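Local coordinates for protein D-glycerate 2-kinase (Thermotoga maritima, PDB 2B8N) that catalyses the magnesium-dependent phosphorylation of D-glycerate by ATP to 2-phosphoglycerate, a step in the degradation of serine via 3-hydroxypyruvate, at residues K41-L44 against P45-L49; E70-G73 against K74-R77; S30-A33 against V34-D37; A60-R63 against M64-A68. All blocks are in the same frame, centred on the assembly; numbering follows the deposited sequence.

Contacts 3 and 4 are buried, contact 1 is partly so, and contact 2 lies at the surface. Contacts 2 and 4 use the two ends of helix 61-72, the crossover helix of a beta-alpha-beta unit, while contacts 3 and 1 come before it and pack on it: P36 against M64, L44 against A68 and V71. Contact 4 is regular helix with three of its alanines on the sheet; contacts 1 and 2 are chain turns where a few leucine and isoleucine carbons meet beside lysines; contact 3 is a beta turn with an aromatic ring packed against its first residue. Charge ties them together: K41 of contact 1 bridges to E70 of contact 2 and D37 of contact 3.

Contact 1 of 4, residues K41-L44 against P45-L49; sequences KETL and PKLNL
L44 carries its CG opposite the backbone N (chi1 -180°), and L49 holds its own opposite the carbonyl carbon (chi1 -61°), a pair of settings that brings CD1 of L44 to 3.8 Å from CD1 of L49. The two side chains meet at about a right angle, methyl against methyl, and branched aliphatic groups suit the place because both also lie on L130 of the six-stranded parallel sheet. Between them runs the single-turn helix 44-47, closed by a bond from L47 N to L44 O (3.0 Å), whose donor stands well above the carbonyl plane. P45 fits this first turn, where its missing N-H costs little, and its ring rests on V71. Past L47 the chain leaves the helical region at N48, whose positive phi is a conformation asparagine tolerates better than most residues, and turns toward strand 52-57. On the outer side the K46 chain, extended beyond CG, runs back along the turn toward E42, its NZ making a weak hydrogen bond to E42 O at 3.2 Å. T43 sends OG1 back to A39 O, while its CG2 comes within 4.2 Å of CD1 of L47, which itself packs on V195 and L197.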
ATOM      1  N   LYS A  41      15.719   0.388   9.162  1.00 29.12           N
ATOM      2  CA  LYS A  41      16.834   0.013  10.045  1.00 28.57           C
ATOM      3  C   LYS A  41      17.189  -1.484   9.976  1.00 27.85           C
ATOM      4  O   LYS A  41      18.353  -1.853  10.145  1.00 28.40           O
ATOM      5  CB  LYS A  41      16.538   0.434  11.500  1.00 28.59           C
ATOM      6  CG  LYS A  41      16.837   1.907  11.809  1.00 28.52           C
ATOM      7  CD  LYS A  41      16.105   2.379  13.060  1.00 28.39           C
ATOM      8  CE  LYS A  41      16.504   3.815  13.481  1.00 32.32           C
ATOM      9  NZ  LYS A  41      15.796   4.274  14.732  1.00 29.94           N
ATOM     10  N   GLU A  42      16.198  -2.336   9.715  1.00 27.12           N
ATOM     11  CA  GLU A  42      16.446  -3.777   9.557  1.00 27.75           C
ATOM     12  C   GLU A  42      17.029  -4.162   8.191  1.00 27.91           C
ATOM     13  O   GLU A  42      17.466  -5.293   8.032  1.00 28.14           O
ATOM     14  CB  GLU A  42      15.173  -4.578   9.830  1.00 26.79           C
ATOM     15  CG  GLU A  42      14.767  -4.519  11.283  1.00 29.20           C
ATOM     16  CD  GLU A  42      13.579  -5.396  11.625  1.00 28.62           C
ATOM     17  OE1 GLU A  42      12.948  -5.963  10.697  1.00 35.62           O
ATOM     18  OE2 GLU A  42      13.278  -5.510  12.836  1.00 24.88           O
ATOM     19  N   THR A  43      17.046  -3.226   7.233  1.00 28.70           N
ATOM     20  CA  THR A  43      17.602  -3.459   5.894  1.00 29.45           C
ATOM     21  C   THR A  43      18.854  -2.624   5.545  1.00 28.92           C
ATOM     22  O   THR A  43      19.897  -3.179   5.151  1.00 28.69           O
ATOM     23  CB  THR A  43      16.554  -3.140   4.827  1.00 30.06           C
ATOM     24  OG1 THR A  43      15.372  -3.916   5.060  1.00 33.17           O
ATOM     25  CG2 THR A  43      17.104  -3.440   3.436  1.00 32.49           C
ATOM     26  N   LEU A  44      18.740  -1.304   5.680  1.00 27.48           N
ATOM     27  CA  LEU A  44      19.752  -0.360   5.172  1.00 27.09           C
ATOM     28  C   LEU A  44      21.188  -0.634   5.658  1.00 28.38           C
ATOM     29  O   LEU A  44      22.129  -0.549   4.871  1.00 30.61           O
ATOM     30  CB  LEU A  44      19.344   1.080   5.530  1.00 26.48           C
ATOM     31  CG  LEU A  44      20.248   2.222   5.091  1.00 24.53           C
ATOM     32  CD1 LEU A  44      20.619   2.081   3.628  1.00 27.14           C
ATOM     33  CD2 LEU A  44      19.550   3.549   5.337  1.00 25.08           C
ATOM     34  N   PRO A  45      21.376  -0.953   6.954  1.00 28.89           N
ATOM     35  CA  PRO A  45      22.748  -1.169   7.421  1.00 28.24           C
ATOM     36  C   PRO A  45      23.477  -2.275   6.656  1.00 27.88           C
ATOM     37  O   PRO A  45      24.637  -2.102   6.282  1.00 26.61           O
ATOM     38  CB  PRO A  45      22.541  -1.559   8.885  1.00 27.53           C
ATOM     39  CG  PRO A  45      21.268  -0.897   9.244  1.00 26.66           C
ATOM     40  CD  PRO A  45      20.416  -1.131   8.056  1.00 27.59           C
ATOM     41  N   LYS A  46      22.781  -3.380   6.406  1.00 29.16           N
ATOM     42  CA  LYS A  46      23.325  -4.495   5.625  1.00 30.76           C
ATOM     43  C   LYS A  46      23.877  -4.087   4.228  1.00 31.15           C
ATOM     44  O   LYS A  46      24.778  -4.749   3.687  1.00 30.27           O
ATOM     45  CB  LYS A  46      22.263  -5.592   5.473  1.00 31.65           C
ATOM     46  CG  LYS A  46      21.752  -6.171   6.802  1.00 34.02           C
ATOM     47  CD  LYS A  46      20.811  -7.329   6.504  1.00 35.46           C
ATOM     48  CE  LYS A  46      19.836  -7.617   7.637  1.00 37.51           C
ATOM     49  NZ  LYS A  46      18.573  -8.178   7.065  1.00 34.27           N
ATOM     50  N   LEU A  47      23.366  -2.998   3.654  1.00 30.46           N
ATOM     51  CA  LEU A  47      23.759  -2.602   2.293  1.00 29.61           C
ATOM     52  C   LEU A  47      25.074  -1.778   2.195  1.00 28.39           C
ATOM     53  O   LEU A  47      25.611  -1.637   1.107  1.00 29.32           O
ATOM     54  CB  LEU A  47      22.578  -1.897   1.597  1.00 29.45           C
ATOM     55  CG  LEU A  47      21.235  -2.660   1.651  1.00 28.64           C
ATOM     56  CD1 LEU A  47      20.138  -1.895   0.965  1.00 28.41           C
ATOM     57  CD2 LEU A  47      21.325  -4.045   1.035  1.00 28.36           C
ATOM     58  N   ASN A  48      25.587  -1.264   3.315  1.00 26.65           N
ATOM     59  CA  ASN A  48      26.856  -0.524   3.361  1.00 26.73           C
ATOM     60  C   ASN A  48      26.980   0.606   2.309  1.00 27.98           C
ATOM     61  O   ASN A  48      27.894   0.618   1.465  1.00 27.91           O
ATOM     62  CB  ASN A  48      28.034  -1.488   3.266  1.00 25.68           C
ATOM     63  CG  ASN A  48      28.156  -2.379   4.484  1.00 29.46           C
ATOM     64  OD1 ASN A  48      27.517  -2.156   5.512  1.00 37.00           O
ATOM     65  ND2 ASN A  48      28.989  -3.395   4.375  1.00 35.80           N
ATOM     66  N   LEU A  49      26.067   1.565   2.377  1.00 26.39           N
ATOM     67  CA  LEU A  49      26.023   2.608   1.386  1.00 26.35           C
ATOM     68  C   LEU A  49      26.958   3.767   1.749  1.00 26.66           C
ATOM     69  O   LEU A  49      27.213   4.030   2.923  1.00 26.40           O
ATOM     70  CB  LEU A  49      24.586   3.093   1.180  1.00 25.97           C
ATOM     71  CG  LEU A  49      23.585   2.048   0.674  1.00 27.29           C
ATOM     72  CD1 LEU A  49      22.262   2.720   0.264  1.00 25.86           C
ATOM     73  CD2 LEU A  49      24.163   1.211  -0.473  1.00 24.96           C
TER

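Contact 2 of 4, residues E70-G73 against K74-R77; sequences EVLG and KKIR
Two peptide carbonyls are the flat groups here: that of G73 receives the N-H of I76, tilted 33° from the carbonyl plane, with 2.9 Å from I76 N to G73 O, and that of L72 is flanked by aliphatic carbon. The bond to G73 spans three residues and closes the chain reversal between the end of helix 61-72 and strand 76-84. Beside the L72 carbonyl lies K75, its CD 3.5 Å from L72 O and 4.1 Å from CD2 of the same leucine, whose side chain it crosses at about a right angle. K75 suits an exposed turn because its methylenes can lie on apolar carbon while its charged end needs no buried partner. G73 itself is the first residue to leave the helix and has positive phi (64°), a conformation open to glycine at little cost. On the side facing V52, CD1 of L72 meets CG1 of I76 at 4.1 Å, these two side chains also crossing at about a right angle. With an alanine in place of I76, CG1 and CD1 would be gone, and L72 CD1 would probably be left beside a gap at the helix end. K74 points outward and its bent chain brings NZ into a salt bridge with D93. The backbones of K75 and R77 bond to V52, so that strand 76-84 starts alongside strand 52-57, while L72 reaches L44 of helix 44-47 and the helix completes the beta-alpha-beta crossover.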
ATOM      1  N   GLU A  70      19.517   8.443  10.510  1.00 28.46           N
ATOM      2  CA  GLU A  70      20.016   7.845  11.751  1.00 28.79           C
ATOM      3  C   GLU A  70      20.949   6.665  11.484  1.00 27.20           C
ATOM      4  O   GLU A  70      21.910   6.476  12.218  1.00 26.23           O
ATOM      5  CB  GLU A  70      18.860   7.422  12.665  1.00 29.21           C
ATOM      6  CG  GLU A  70      18.084   8.606  13.238  1.00 31.29           C
ATOM      7  CD  GLU A  70      16.857   8.211  14.037  1.00 30.56           C
ATOM      8  OE1 GLU A  70      16.629   6.996  14.238  1.00 38.75           O
ATOM      9  OE2 GLU A  70      16.119   9.132  14.455  1.00 32.67           O
ATOM     10  N   VAL A  71      20.665   5.871  10.452  1.00 26.45           N
ATOM     11  CA  VAL A  71      21.606   4.835  10.033  1.00 26.70           C
ATOM     12  C   VAL A  71      22.919   5.428   9.439  1.00 26.94           C
ATOM     13  O   VAL A  71      23.999   4.993   9.806  1.00 26.21           O
ATOM     14  CB  VAL A  71      20.978   3.831   9.015  1.00 26.60           C
ATOM     15  CG1 VAL A  71      22.062   2.891   8.455  1.00 24.51           C
ATOM     16  CG2 VAL A  71      19.825   3.028   9.658  1.00 25.72           C
ATOM     17  N   LEU A  72      22.824   6.408   8.534  1.00 26.89           N
ATOM     18  CA  LEU A  72      23.982   6.826   7.733  1.00 26.78           C
ATOM     19  C   LEU A  72      24.679   8.103   8.181  1.00 26.39           C
ATOM     20  O   LEU A  72      25.880   8.203   8.031  1.00 25.92           O
ATOM     21  CB  LEU A  72      23.582   6.991   6.278  1.00 26.53           C
ATOM     22  CG  LEU A  72      23.206   5.690   5.564  1.00 24.62           C
ATOM     23  CD1 LEU A  72      22.619   6.102   4.251  1.00 26.33           C
ATOM     24  CD2 LEU A  72      24.370   4.730   5.379  1.00 18.76           C
ATOM     25  N   GLY A  73      23.934   9.087   8.673  1.00 26.40           N
ATOM     26  CA  GLY A  73      24.517  10.374   9.068  1.00 25.78           C
ATOM     27  C   GLY A  73      25.136  11.153   7.915  1.00 25.86           C
ATOM     28  O   GLY A  73      24.555  11.244   6.845  1.00 24.43           O
ATOM     29  N   LYS A  74      26.333  11.691   8.130  1.00 27.17           N
ATOM     30  CA  LYS A  74      26.989  12.580   7.144  1.00 28.85           C
ATOM     31  C   LYS A  74      27.468  11.898   5.836  1.00 28.61           C
ATOM     32  O   LYS A  74      27.968  12.579   4.932  1.00 28.89           O
ATOM     33  CB  LYS A  74      28.115  13.385   7.803  1.00 28.37           C
ATOM     34  CG  LYS A  74      27.575  14.417   8.814  1.00 34.85           C
ATOM     35  CD  LYS A  74      26.974  15.661   8.115  1.00 44.48           C
ATOM     36  CE  LYS A  74      25.639  16.126   8.736  1.00 44.37           C
ATOM     37  NZ  LYS A  74      24.507  15.268   8.277  1.00 43.10           N
ATOM     38  N   LYS A  75      27.291  10.573   5.740  1.00 26.96           N
ATOM     39  CA  LYS A  75      27.449   9.847   4.487  1.00 25.98           C
ATOM     40  C   LYS A  75      26.366  10.255   3.514  1.00 26.45           C
ATOM     41  O   LYS A  75      26.518  10.033   2.313  1.00 25.68           O
ATOM     42  CB  LYS A  75      27.349   8.335   4.693  1.00 26.69           C
ATOM     43  CG  LYS A  75      28.418   7.751   5.567  1.00 24.32           C
ATOM     44  CD  LYS A  75      28.052   6.342   5.962  1.00 24.18           C
ATOM     45  CE  LYS A  75      29.278   5.578   6.353  1.00 18.61           C
ATOM     46  NZ  LYS A  75      28.911   4.495   7.258  1.00 22.33           N
ATOM     47  N   ILE A  76      25.253  10.788   4.029  1.00 27.04           N
ATOM     48  CA  ILE A  76      24.301  11.506   3.187  1.00 28.20           C
ATOM     49  C   ILE A  76      24.792  12.953   3.024  1.00 29.29           C
ATOM     50  O   ILE A  76      24.971  13.699   3.997  1.00 29.00           O
ATOM     51  CB  ILE A  76      22.855  11.511   3.725  1.00 29.60           C
ATOM     52  CG1 ILE A  76      22.231  10.103   3.711  1.00 27.10           C
ATOM     53  CG2 ILE A  76      21.968  12.476   2.884  1.00 31.19           C
ATOM     54  CD1 ILE A  76      21.170   9.916   4.805  1.00 25.59           C
ATOM     55  N   ARG A  77      24.993  13.320   1.765  1.00 30.09           N
ATOM     56  CA  ARG A  77      25.502  14.615   1.385  1.00 30.23           C
ATOM     57  C   ARG A  77      24.366  15.599   1.157  1.00 30.72           C
ATOM     58  O   ARG A  77      24.531  16.781   1.388  1.00 32.82           O
ATOM     59  CB  ARG A  77      26.346  14.436   0.142  1.00 29.60           C
ATOM     60  CG  ARG A  77      27.460  13.459   0.432  1.00 33.64           C
ATOM     61  CD  ARG A  77      28.419  13.279  -0.694  1.00 32.52           C
ATOM     62  NE  ARG A  77      29.702  12.861  -0.157  1.00 30.18           N
ATOM     63  CZ  ARG A  77      30.855  12.899  -0.814  1.00 30.44           C
ATOM     64  NH1 ARG A  77      30.914  13.331  -2.072  1.00 31.79           N
ATOM     65  NH2 ARG A  77      31.964  12.501  -0.197  1.00 31.27           N
TER

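Contact 3 of 4, residues S30-A33 against V34-D37; sequences SIEA and VFPD
V34, F35 and E32 carry this turn, with E32 and F35 at its two ends. It is a type I beta turn: F35 N bonds to E32 O at 3.2 Å, and just ahead of it V34 N bonds to I31 O at 2.9 Å, the donor lying 50° above the carbonyl plane. V34 has chi1 near -63°, which sets CG2 in the crowded position between its backbone N and carbonyl carbon and against I31 O, while the rest of the beta-branched chain packs outward on V266 and V420. F35 turns its ring back along the turn, so that E32 CA lies over one face. This CA stands 3.9 Å from the ring centroid, 24° off the normal, a CH-pi contact displaced toward the rim, and F35 CE1 meets CG2 of I31 at 3.7 Å. An alanine in place of F35 would probably leave the E32 CA and the I31 methyl without the surface they now rest on, and the turn less firmly held. E32 CG passes the ring's CZ, and the straight chain carries the carboxylate beyond the ring; its charge has a long, weak partner in K29. F35 is also the N-cap residue of helix 36-41, followed by P36, well suited to a helix's first turn because it needs no N-H there. The turn joins helix 17-32, packed on helix 263-276, to helix 36-41, packed on helix 61-72. Two backbone bonds fix its course while apolar carbon supplies most of the side-chain contact, a division suited to a buried join where polar groups would need partners.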
ATOM      1  N   SER A  30       2.132  -7.016  14.664  1.00 27.73           N
ATOM      2  CA  SER A  30       2.492  -7.489  13.331  1.00 27.83           C
ATOM      3  C   SER A  30       2.720  -6.322  12.378  1.00 29.17           C
ATOM      4  O   SER A  30       3.668  -6.351  11.587  1.00 29.59           O
ATOM      5  CB  SER A  30       1.431  -8.419  12.775  1.00 29.06           C
ATOM      6  OG  SER A  30       1.333  -9.572  13.588  1.00 33.44           O
ATOM      7  N   ILE A  31       1.862  -5.300  12.471  1.00 29.56           N
ATOM      8  CA  ILE A  31       1.947  -4.091  11.621  1.00 30.03           C
ATOM      9  C   ILE A  31       3.200  -3.241  11.876  1.00 29.74           C
ATOM     10  O   ILE A  31       3.773  -2.674  10.929  1.00 29.99           O
ATOM     11  CB  ILE A  31       0.707  -3.192  11.804  1.00 30.39           C
ATOM     12  CG1 ILE A  31      -0.520  -3.843  11.198  1.00 32.48           C
ATOM     13  CG2 ILE A  31       0.887  -1.832  11.128  1.00 35.14           C
ATOM     14  CD1 ILE A  31      -1.794  -3.103  11.556  1.00 33.19           C
ATOM     15  N   GLU A  32       3.596  -3.139  13.149  1.00 28.45           N
ATOM     16  CA  GLU A  32       4.864  -2.504  13.559  1.00 28.50           C
ATOM     17  C   GLU A  32       6.081  -2.988  12.785  1.00 26.71           C
ATOM     18  O   GLU A  32       7.047  -2.255  12.638  1.00 25.49           O
ATOM     19  CB  GLU A  32       5.140  -2.778  15.039  1.00 28.40           C
ATOM     20  CG  GLU A  32       4.275  -1.985  15.976  1.00 32.83           C
ATOM     21  CD  GLU A  32       4.589  -2.231  17.438  1.00 33.72           C
ATOM     22  OE1 GLU A  32       5.615  -2.885  17.758  1.00 42.79           O
ATOM     23  OE2 GLU A  32       3.796  -1.755  18.279  1.00 40.99           O
ATOM     24  N   ALA A  33       6.038  -4.243  12.336  1.00 26.40           N
ATOM     25  CA  ALA A  33       7.108  -4.836  11.530  1.00 26.06           C
ATOM     26  C   ALA A  33       7.301  -4.146  10.182  1.00 26.30           C
ATOM     27  O   ALA A  33       8.359  -4.282   9.562  1.00 25.00           O
ATOM     28  CB  ALA A  33       6.840  -6.313  11.320  1.00 25.25           C
ATOM     29  N   VAL A  34       6.279  -3.428   9.721  1.00 26.98           N
ATOM     30  CA  VAL A  34       6.401  -2.620   8.513  1.00 28.58           C
ATOM     31  C   VAL A  34       6.250  -1.103   8.756  1.00 29.41           C
ATOM     32  O   VAL A  34       5.924  -0.366   7.818  1.00 30.78           O
ATOM     33  CB  VAL A  34       5.401  -3.108   7.407  1.00 28.93           C
ATOM     34  CG1 VAL A  34       5.737  -4.527   6.992  1.00 27.63           C
ATOM     35  CG2 VAL A  34       3.932  -3.012   7.875  1.00 30.27           C
ATOM     36  N   PHE A  35       6.498  -0.631   9.984  1.00 28.59           N
ATOM     37  CA  PHE A  35       6.584   0.801  10.212  1.00 28.27           C
ATOM     38  C   PHE A  35       7.825   1.244   9.494  1.00 28.58           C
ATOM     39  O   PHE A  35       8.807   0.519   9.459  1.00 29.41           O
ATOM     40  CB  PHE A  35       6.735   1.148  11.681  1.00 28.83           C
ATOM     41  CG  PHE A  35       5.439   1.256  12.427  1.00 30.72           C
ATOM     42  CD1 PHE A  35       4.267   0.641  11.963  1.00 36.14           C
ATOM     43  CD2 PHE A  35       5.397   1.931  13.636  1.00 29.63           C
ATOM     44  CE1 PHE A  35       3.064   0.747  12.701  1.00 38.10           C
ATOM     45  CE2 PHE A  35       4.213   2.022  14.381  1.00 35.60           C
ATOM     46  CZ  PHE A  35       3.044   1.452  13.914  1.00 30.87           C
ATOM     47  N   PRO A  36       7.809   2.454   8.946  1.00 29.42           N
ATOM     48  CA  PRO A  36       8.994   2.903   8.196  1.00 30.00           C
ATOM     49  C   PRO A  36      10.331   2.789   8.969  1.00 29.52           C
ATOM     50  O   PRO A  36      11.310   2.299   8.401  1.00 29.43           O
ATOM     51  CB  PRO A  36       8.669   4.374   7.863  1.00 30.06           C
ATOM     52  CG  PRO A  36       7.154   4.486   7.986  1.00 29.72           C
ATOM     53  CD  PRO A  36       6.740   3.475   9.002  1.00 28.61           C
ATOM     54  N   ASP A  37      10.354   3.221  10.235  1.00 29.16           N
ATOM     55  CA  ASP A  37      11.589   3.259  11.028  1.00 29.68           C
ATOM     56  C   ASP A  37      12.221   1.864  11.115  1.00 29.16           C
ATOM     57  O   ASP A  37      13.392   1.670  10.781  1.00 30.03           O
ATOM     58  CB  ASP A  37      11.332   3.814  12.448  1.00 31.43           C
ATOM     59  CG  ASP A  37      12.639   4.165  13.201  1.00 37.08           C
ATOM     60  OD1 ASP A  37      13.289   5.193  12.861  1.00 48.35           O
ATOM     61  OD2 ASP A  37      13.006   3.421  14.139  1.00 35.26           O
TER

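Contact 4 of 4, residues A60-R63 against M64-A68; sequences AAWR and MAKAA
A60, the N-cap residue, opens helix 61-72 by accepting M64 N at 3.1 Å, the donor nearly along the C=O axis; this helix is the crossover of the beta-alpha-beta unit 52-57, 61-72, 76-84. M64, modelled as selenomethionine, starts beside A60, its CG near A60 O and 4.3 Å from A60 CB, and then leads away to L132 of the sheet and P36 of the neighbouring helix. A61 comes next, its O bonded to A65 N at 2.9 Å. Both alanines are small enough to sit close on strand 52-57, each touching A56. W62 turns its ring away from the sheet: with CG anti to the backbone N (chi1 -165°), the six-membered ring swings beside K66, and NE1 bonds to G90 O. Its own O takes K66 N at 3.1 Å in an almost straight bond. R63 suits the outer surface, its NE paired with E89, its O with A67 N at 3.0 Å. The nearby K66 ammonium, 5.2 Å from R63 NH2, is a like charge, a proximity probably eased by the salt bridges of K66 to E70 and of R63 to E89. The lysine's aliphatic part meets the indole at CD, 3.7 Å from W62 CZ3.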
ATOM      1  N   ALA A  60       4.887   7.885   3.347  1.00 25.46           N
ATOM      2  CA  ALA A  60       5.783   7.564   4.459  1.00 25.64           C
ATOM      3  C   ALA A  60       7.195   8.153   4.277  1.00 25.03           C
ATOM      4  O   ALA A  60       8.164   7.684   4.917  1.00 22.12           O
ATOM      5  CB  ALA A  60       5.885   6.060   4.605  1.00 25.29           C
ATOM      6  N   ALA A  61       7.312   9.169   3.425  1.00 24.88           N
ATOM      7  CA  ALA A  61       8.637   9.645   3.029  1.00 27.79           C
ATOM      8  C   ALA A  61       9.387  10.200   4.217  1.00 27.48           C
ATOM      9  O   ALA A  61      10.564   9.915   4.373  1.00 27.16           O
ATOM     10  CB  ALA A  61       8.560  10.672   1.907  1.00 27.31           C
ATOM     11  N   TRP A  62       8.698  10.975   5.054  1.00 28.57           N
ATOM     12  CA  TRP A  62       9.355  11.682   6.130  1.00 28.06           C
ATOM     13  C   TRP A  62       9.946  10.713   7.164  1.00 28.88           C
ATOM     14  O   TRP A  62      11.082  10.906   7.608  1.00 29.65           O
ATOM     15  CB  TRP A  62       8.418  12.701   6.771  1.00 27.62           C
ATOM     16  CG  TRP A  62       9.146  13.681   7.615  1.00 28.91           C
ATOM     17  CD1 TRP A  62       9.605  14.920   7.239  1.00 31.06           C
ATOM     18  CD2 TRP A  62       9.532  13.511   8.984  1.00 30.98           C
ATOM     19  NE1 TRP A  62      10.246  15.530   8.300  1.00 29.04           N
ATOM     20  CE2 TRP A  62      10.221  14.681   9.377  1.00 29.01           C
ATOM     21  CE3 TRP A  62       9.364  12.482   9.918  1.00 28.72           C
ATOM     22  CZ2 TRP A  62      10.728  14.845  10.660  1.00 31.41           C
ATOM     23  CZ3 TRP A  62       9.891  12.639  11.190  1.00 26.90           C
ATOM     24  CH2 TRP A  62      10.556  13.807  11.553  1.00 29.73           C
ATOM     25  N   ARG A  63       9.214   9.670   7.547  1.00 28.79           N
ATOM     26  CA  ARG A  63       9.751   8.770   8.577  1.00 29.38           C
ATOM     27  C   ARG A  63      10.839   7.835   8.029  1.00 29.42           C
ATOM     28  O   ARG A  63      11.806   7.501   8.726  1.00 29.81           O
ATOM     29  CB  ARG A  63       8.648   7.994   9.295  1.00 29.17           C
ATOM     30  CG  ARG A  63       7.635   8.920   9.966  1.00 31.42           C
ATOM     31  CD  ARG A  63       7.507   8.750  11.482  1.00 36.38           C
ATOM     32  NE  ARG A  63       8.133   9.853  12.239  1.00 42.49           N
ATOM     33  CZ  ARG A  63       7.859  10.177  13.512  1.00 37.19           C
ATOM     34  NH1 ARG A  63       6.978   9.495  14.219  1.00 37.51           N
ATOM     35  NH2 ARG A  63       8.479  11.201  14.091  1.00 42.07           N
HETATM   36  N   MSE A  64      10.698   7.436   6.770  1.00 30.04           N
HETATM   37  CA  MSE A  64      11.729   6.640   6.110  1.00 29.48           C
HETATM   38  C   MSE A  64      13.032   7.450   5.978  1.00 29.58           C
HETATM   39  O   MSE A  64      14.120   6.904   6.188  1.00 29.04           O
HETATM   40  CB  MSE A  64      11.259   6.179   4.742  1.00 28.40           C
HETATM   41  CG  MSE A  64      10.106   5.208   4.762  1.00 30.54           C
HETATM   42 SE   MSE A  64       9.675   4.568   2.949  1.00 30.62          SE
HETATM   43  CE  MSE A  64      11.262   3.489   2.495  1.00 34.29           C
ATOM     44  N   ALA A  65      12.926   8.740   5.643  1.00 28.58           N
ATOM     45  CA  ALA A  65      14.113   9.590   5.537  1.00 27.97           C
ATOM     46  C   ALA A  65      14.785   9.726   6.907  1.00 27.58           C
ATOM     47  O   ALA A  65      15.971   9.481   7.041  1.00 26.71           O
ATOM     48  CB  ALA A  65      13.759  10.963   4.989  1.00 28.56           C
ATOM     49  N   LYS A  66      14.016  10.093   7.928  1.00 27.63           N
ATOM     50  CA  LYS A  66      14.554  10.197   9.275  1.00 28.19           C
ATOM     51  C   LYS A  66      15.301   8.935   9.728  1.00 27.83           C
ATOM     52  O   LYS A  66      16.350   9.043  10.366  1.00 28.50           O
ATOM     53  CB  LYS A  66      13.450  10.486  10.281  1.00 28.40           C
ATOM     54  CG  LYS A  66      13.950  10.550  11.720  1.00 26.51           C
ATOM     55  CD  LYS A  66      12.881  11.064  12.658  1.00 32.14           C
ATOM     56  CE  LYS A  66      13.294  10.865  14.113  1.00 34.86           C
ATOM     57  NZ  LYS A  66      13.318   9.420  14.458  1.00 34.63           N
ATOM     58  N   ALA A  67      14.752   7.754   9.436  1.00 26.87           N
ATOM     59  CA  ALA A  67      15.403   6.497   9.829  1.00 27.49           C
ATOM     60  C   ALA A  67      16.727   6.237   9.078  1.00 27.20           C
ATOM     61  O   ALA A  67      17.678   5.740   9.655  1.00 29.64           O
ATOM     62  CB  ALA A  67      14.440   5.320   9.669  1.00 27.69           C
ATOM     63  N   ALA A  68      16.785   6.602   7.802  1.00 26.96           N
ATOM     64  CA  ALA A  68      18.004   6.507   6.992  1.00 26.40           C
ATOM     65  C   ALA A  68      19.099   7.452   7.480  1.00 26.67           C
ATOM     66  O   ALA A  68      20.276   7.107   7.486  1.00 25.80           O
ATOM     67  CB  ALA A  68      17.678   6.819   5.552  1.00 26.66           C
TER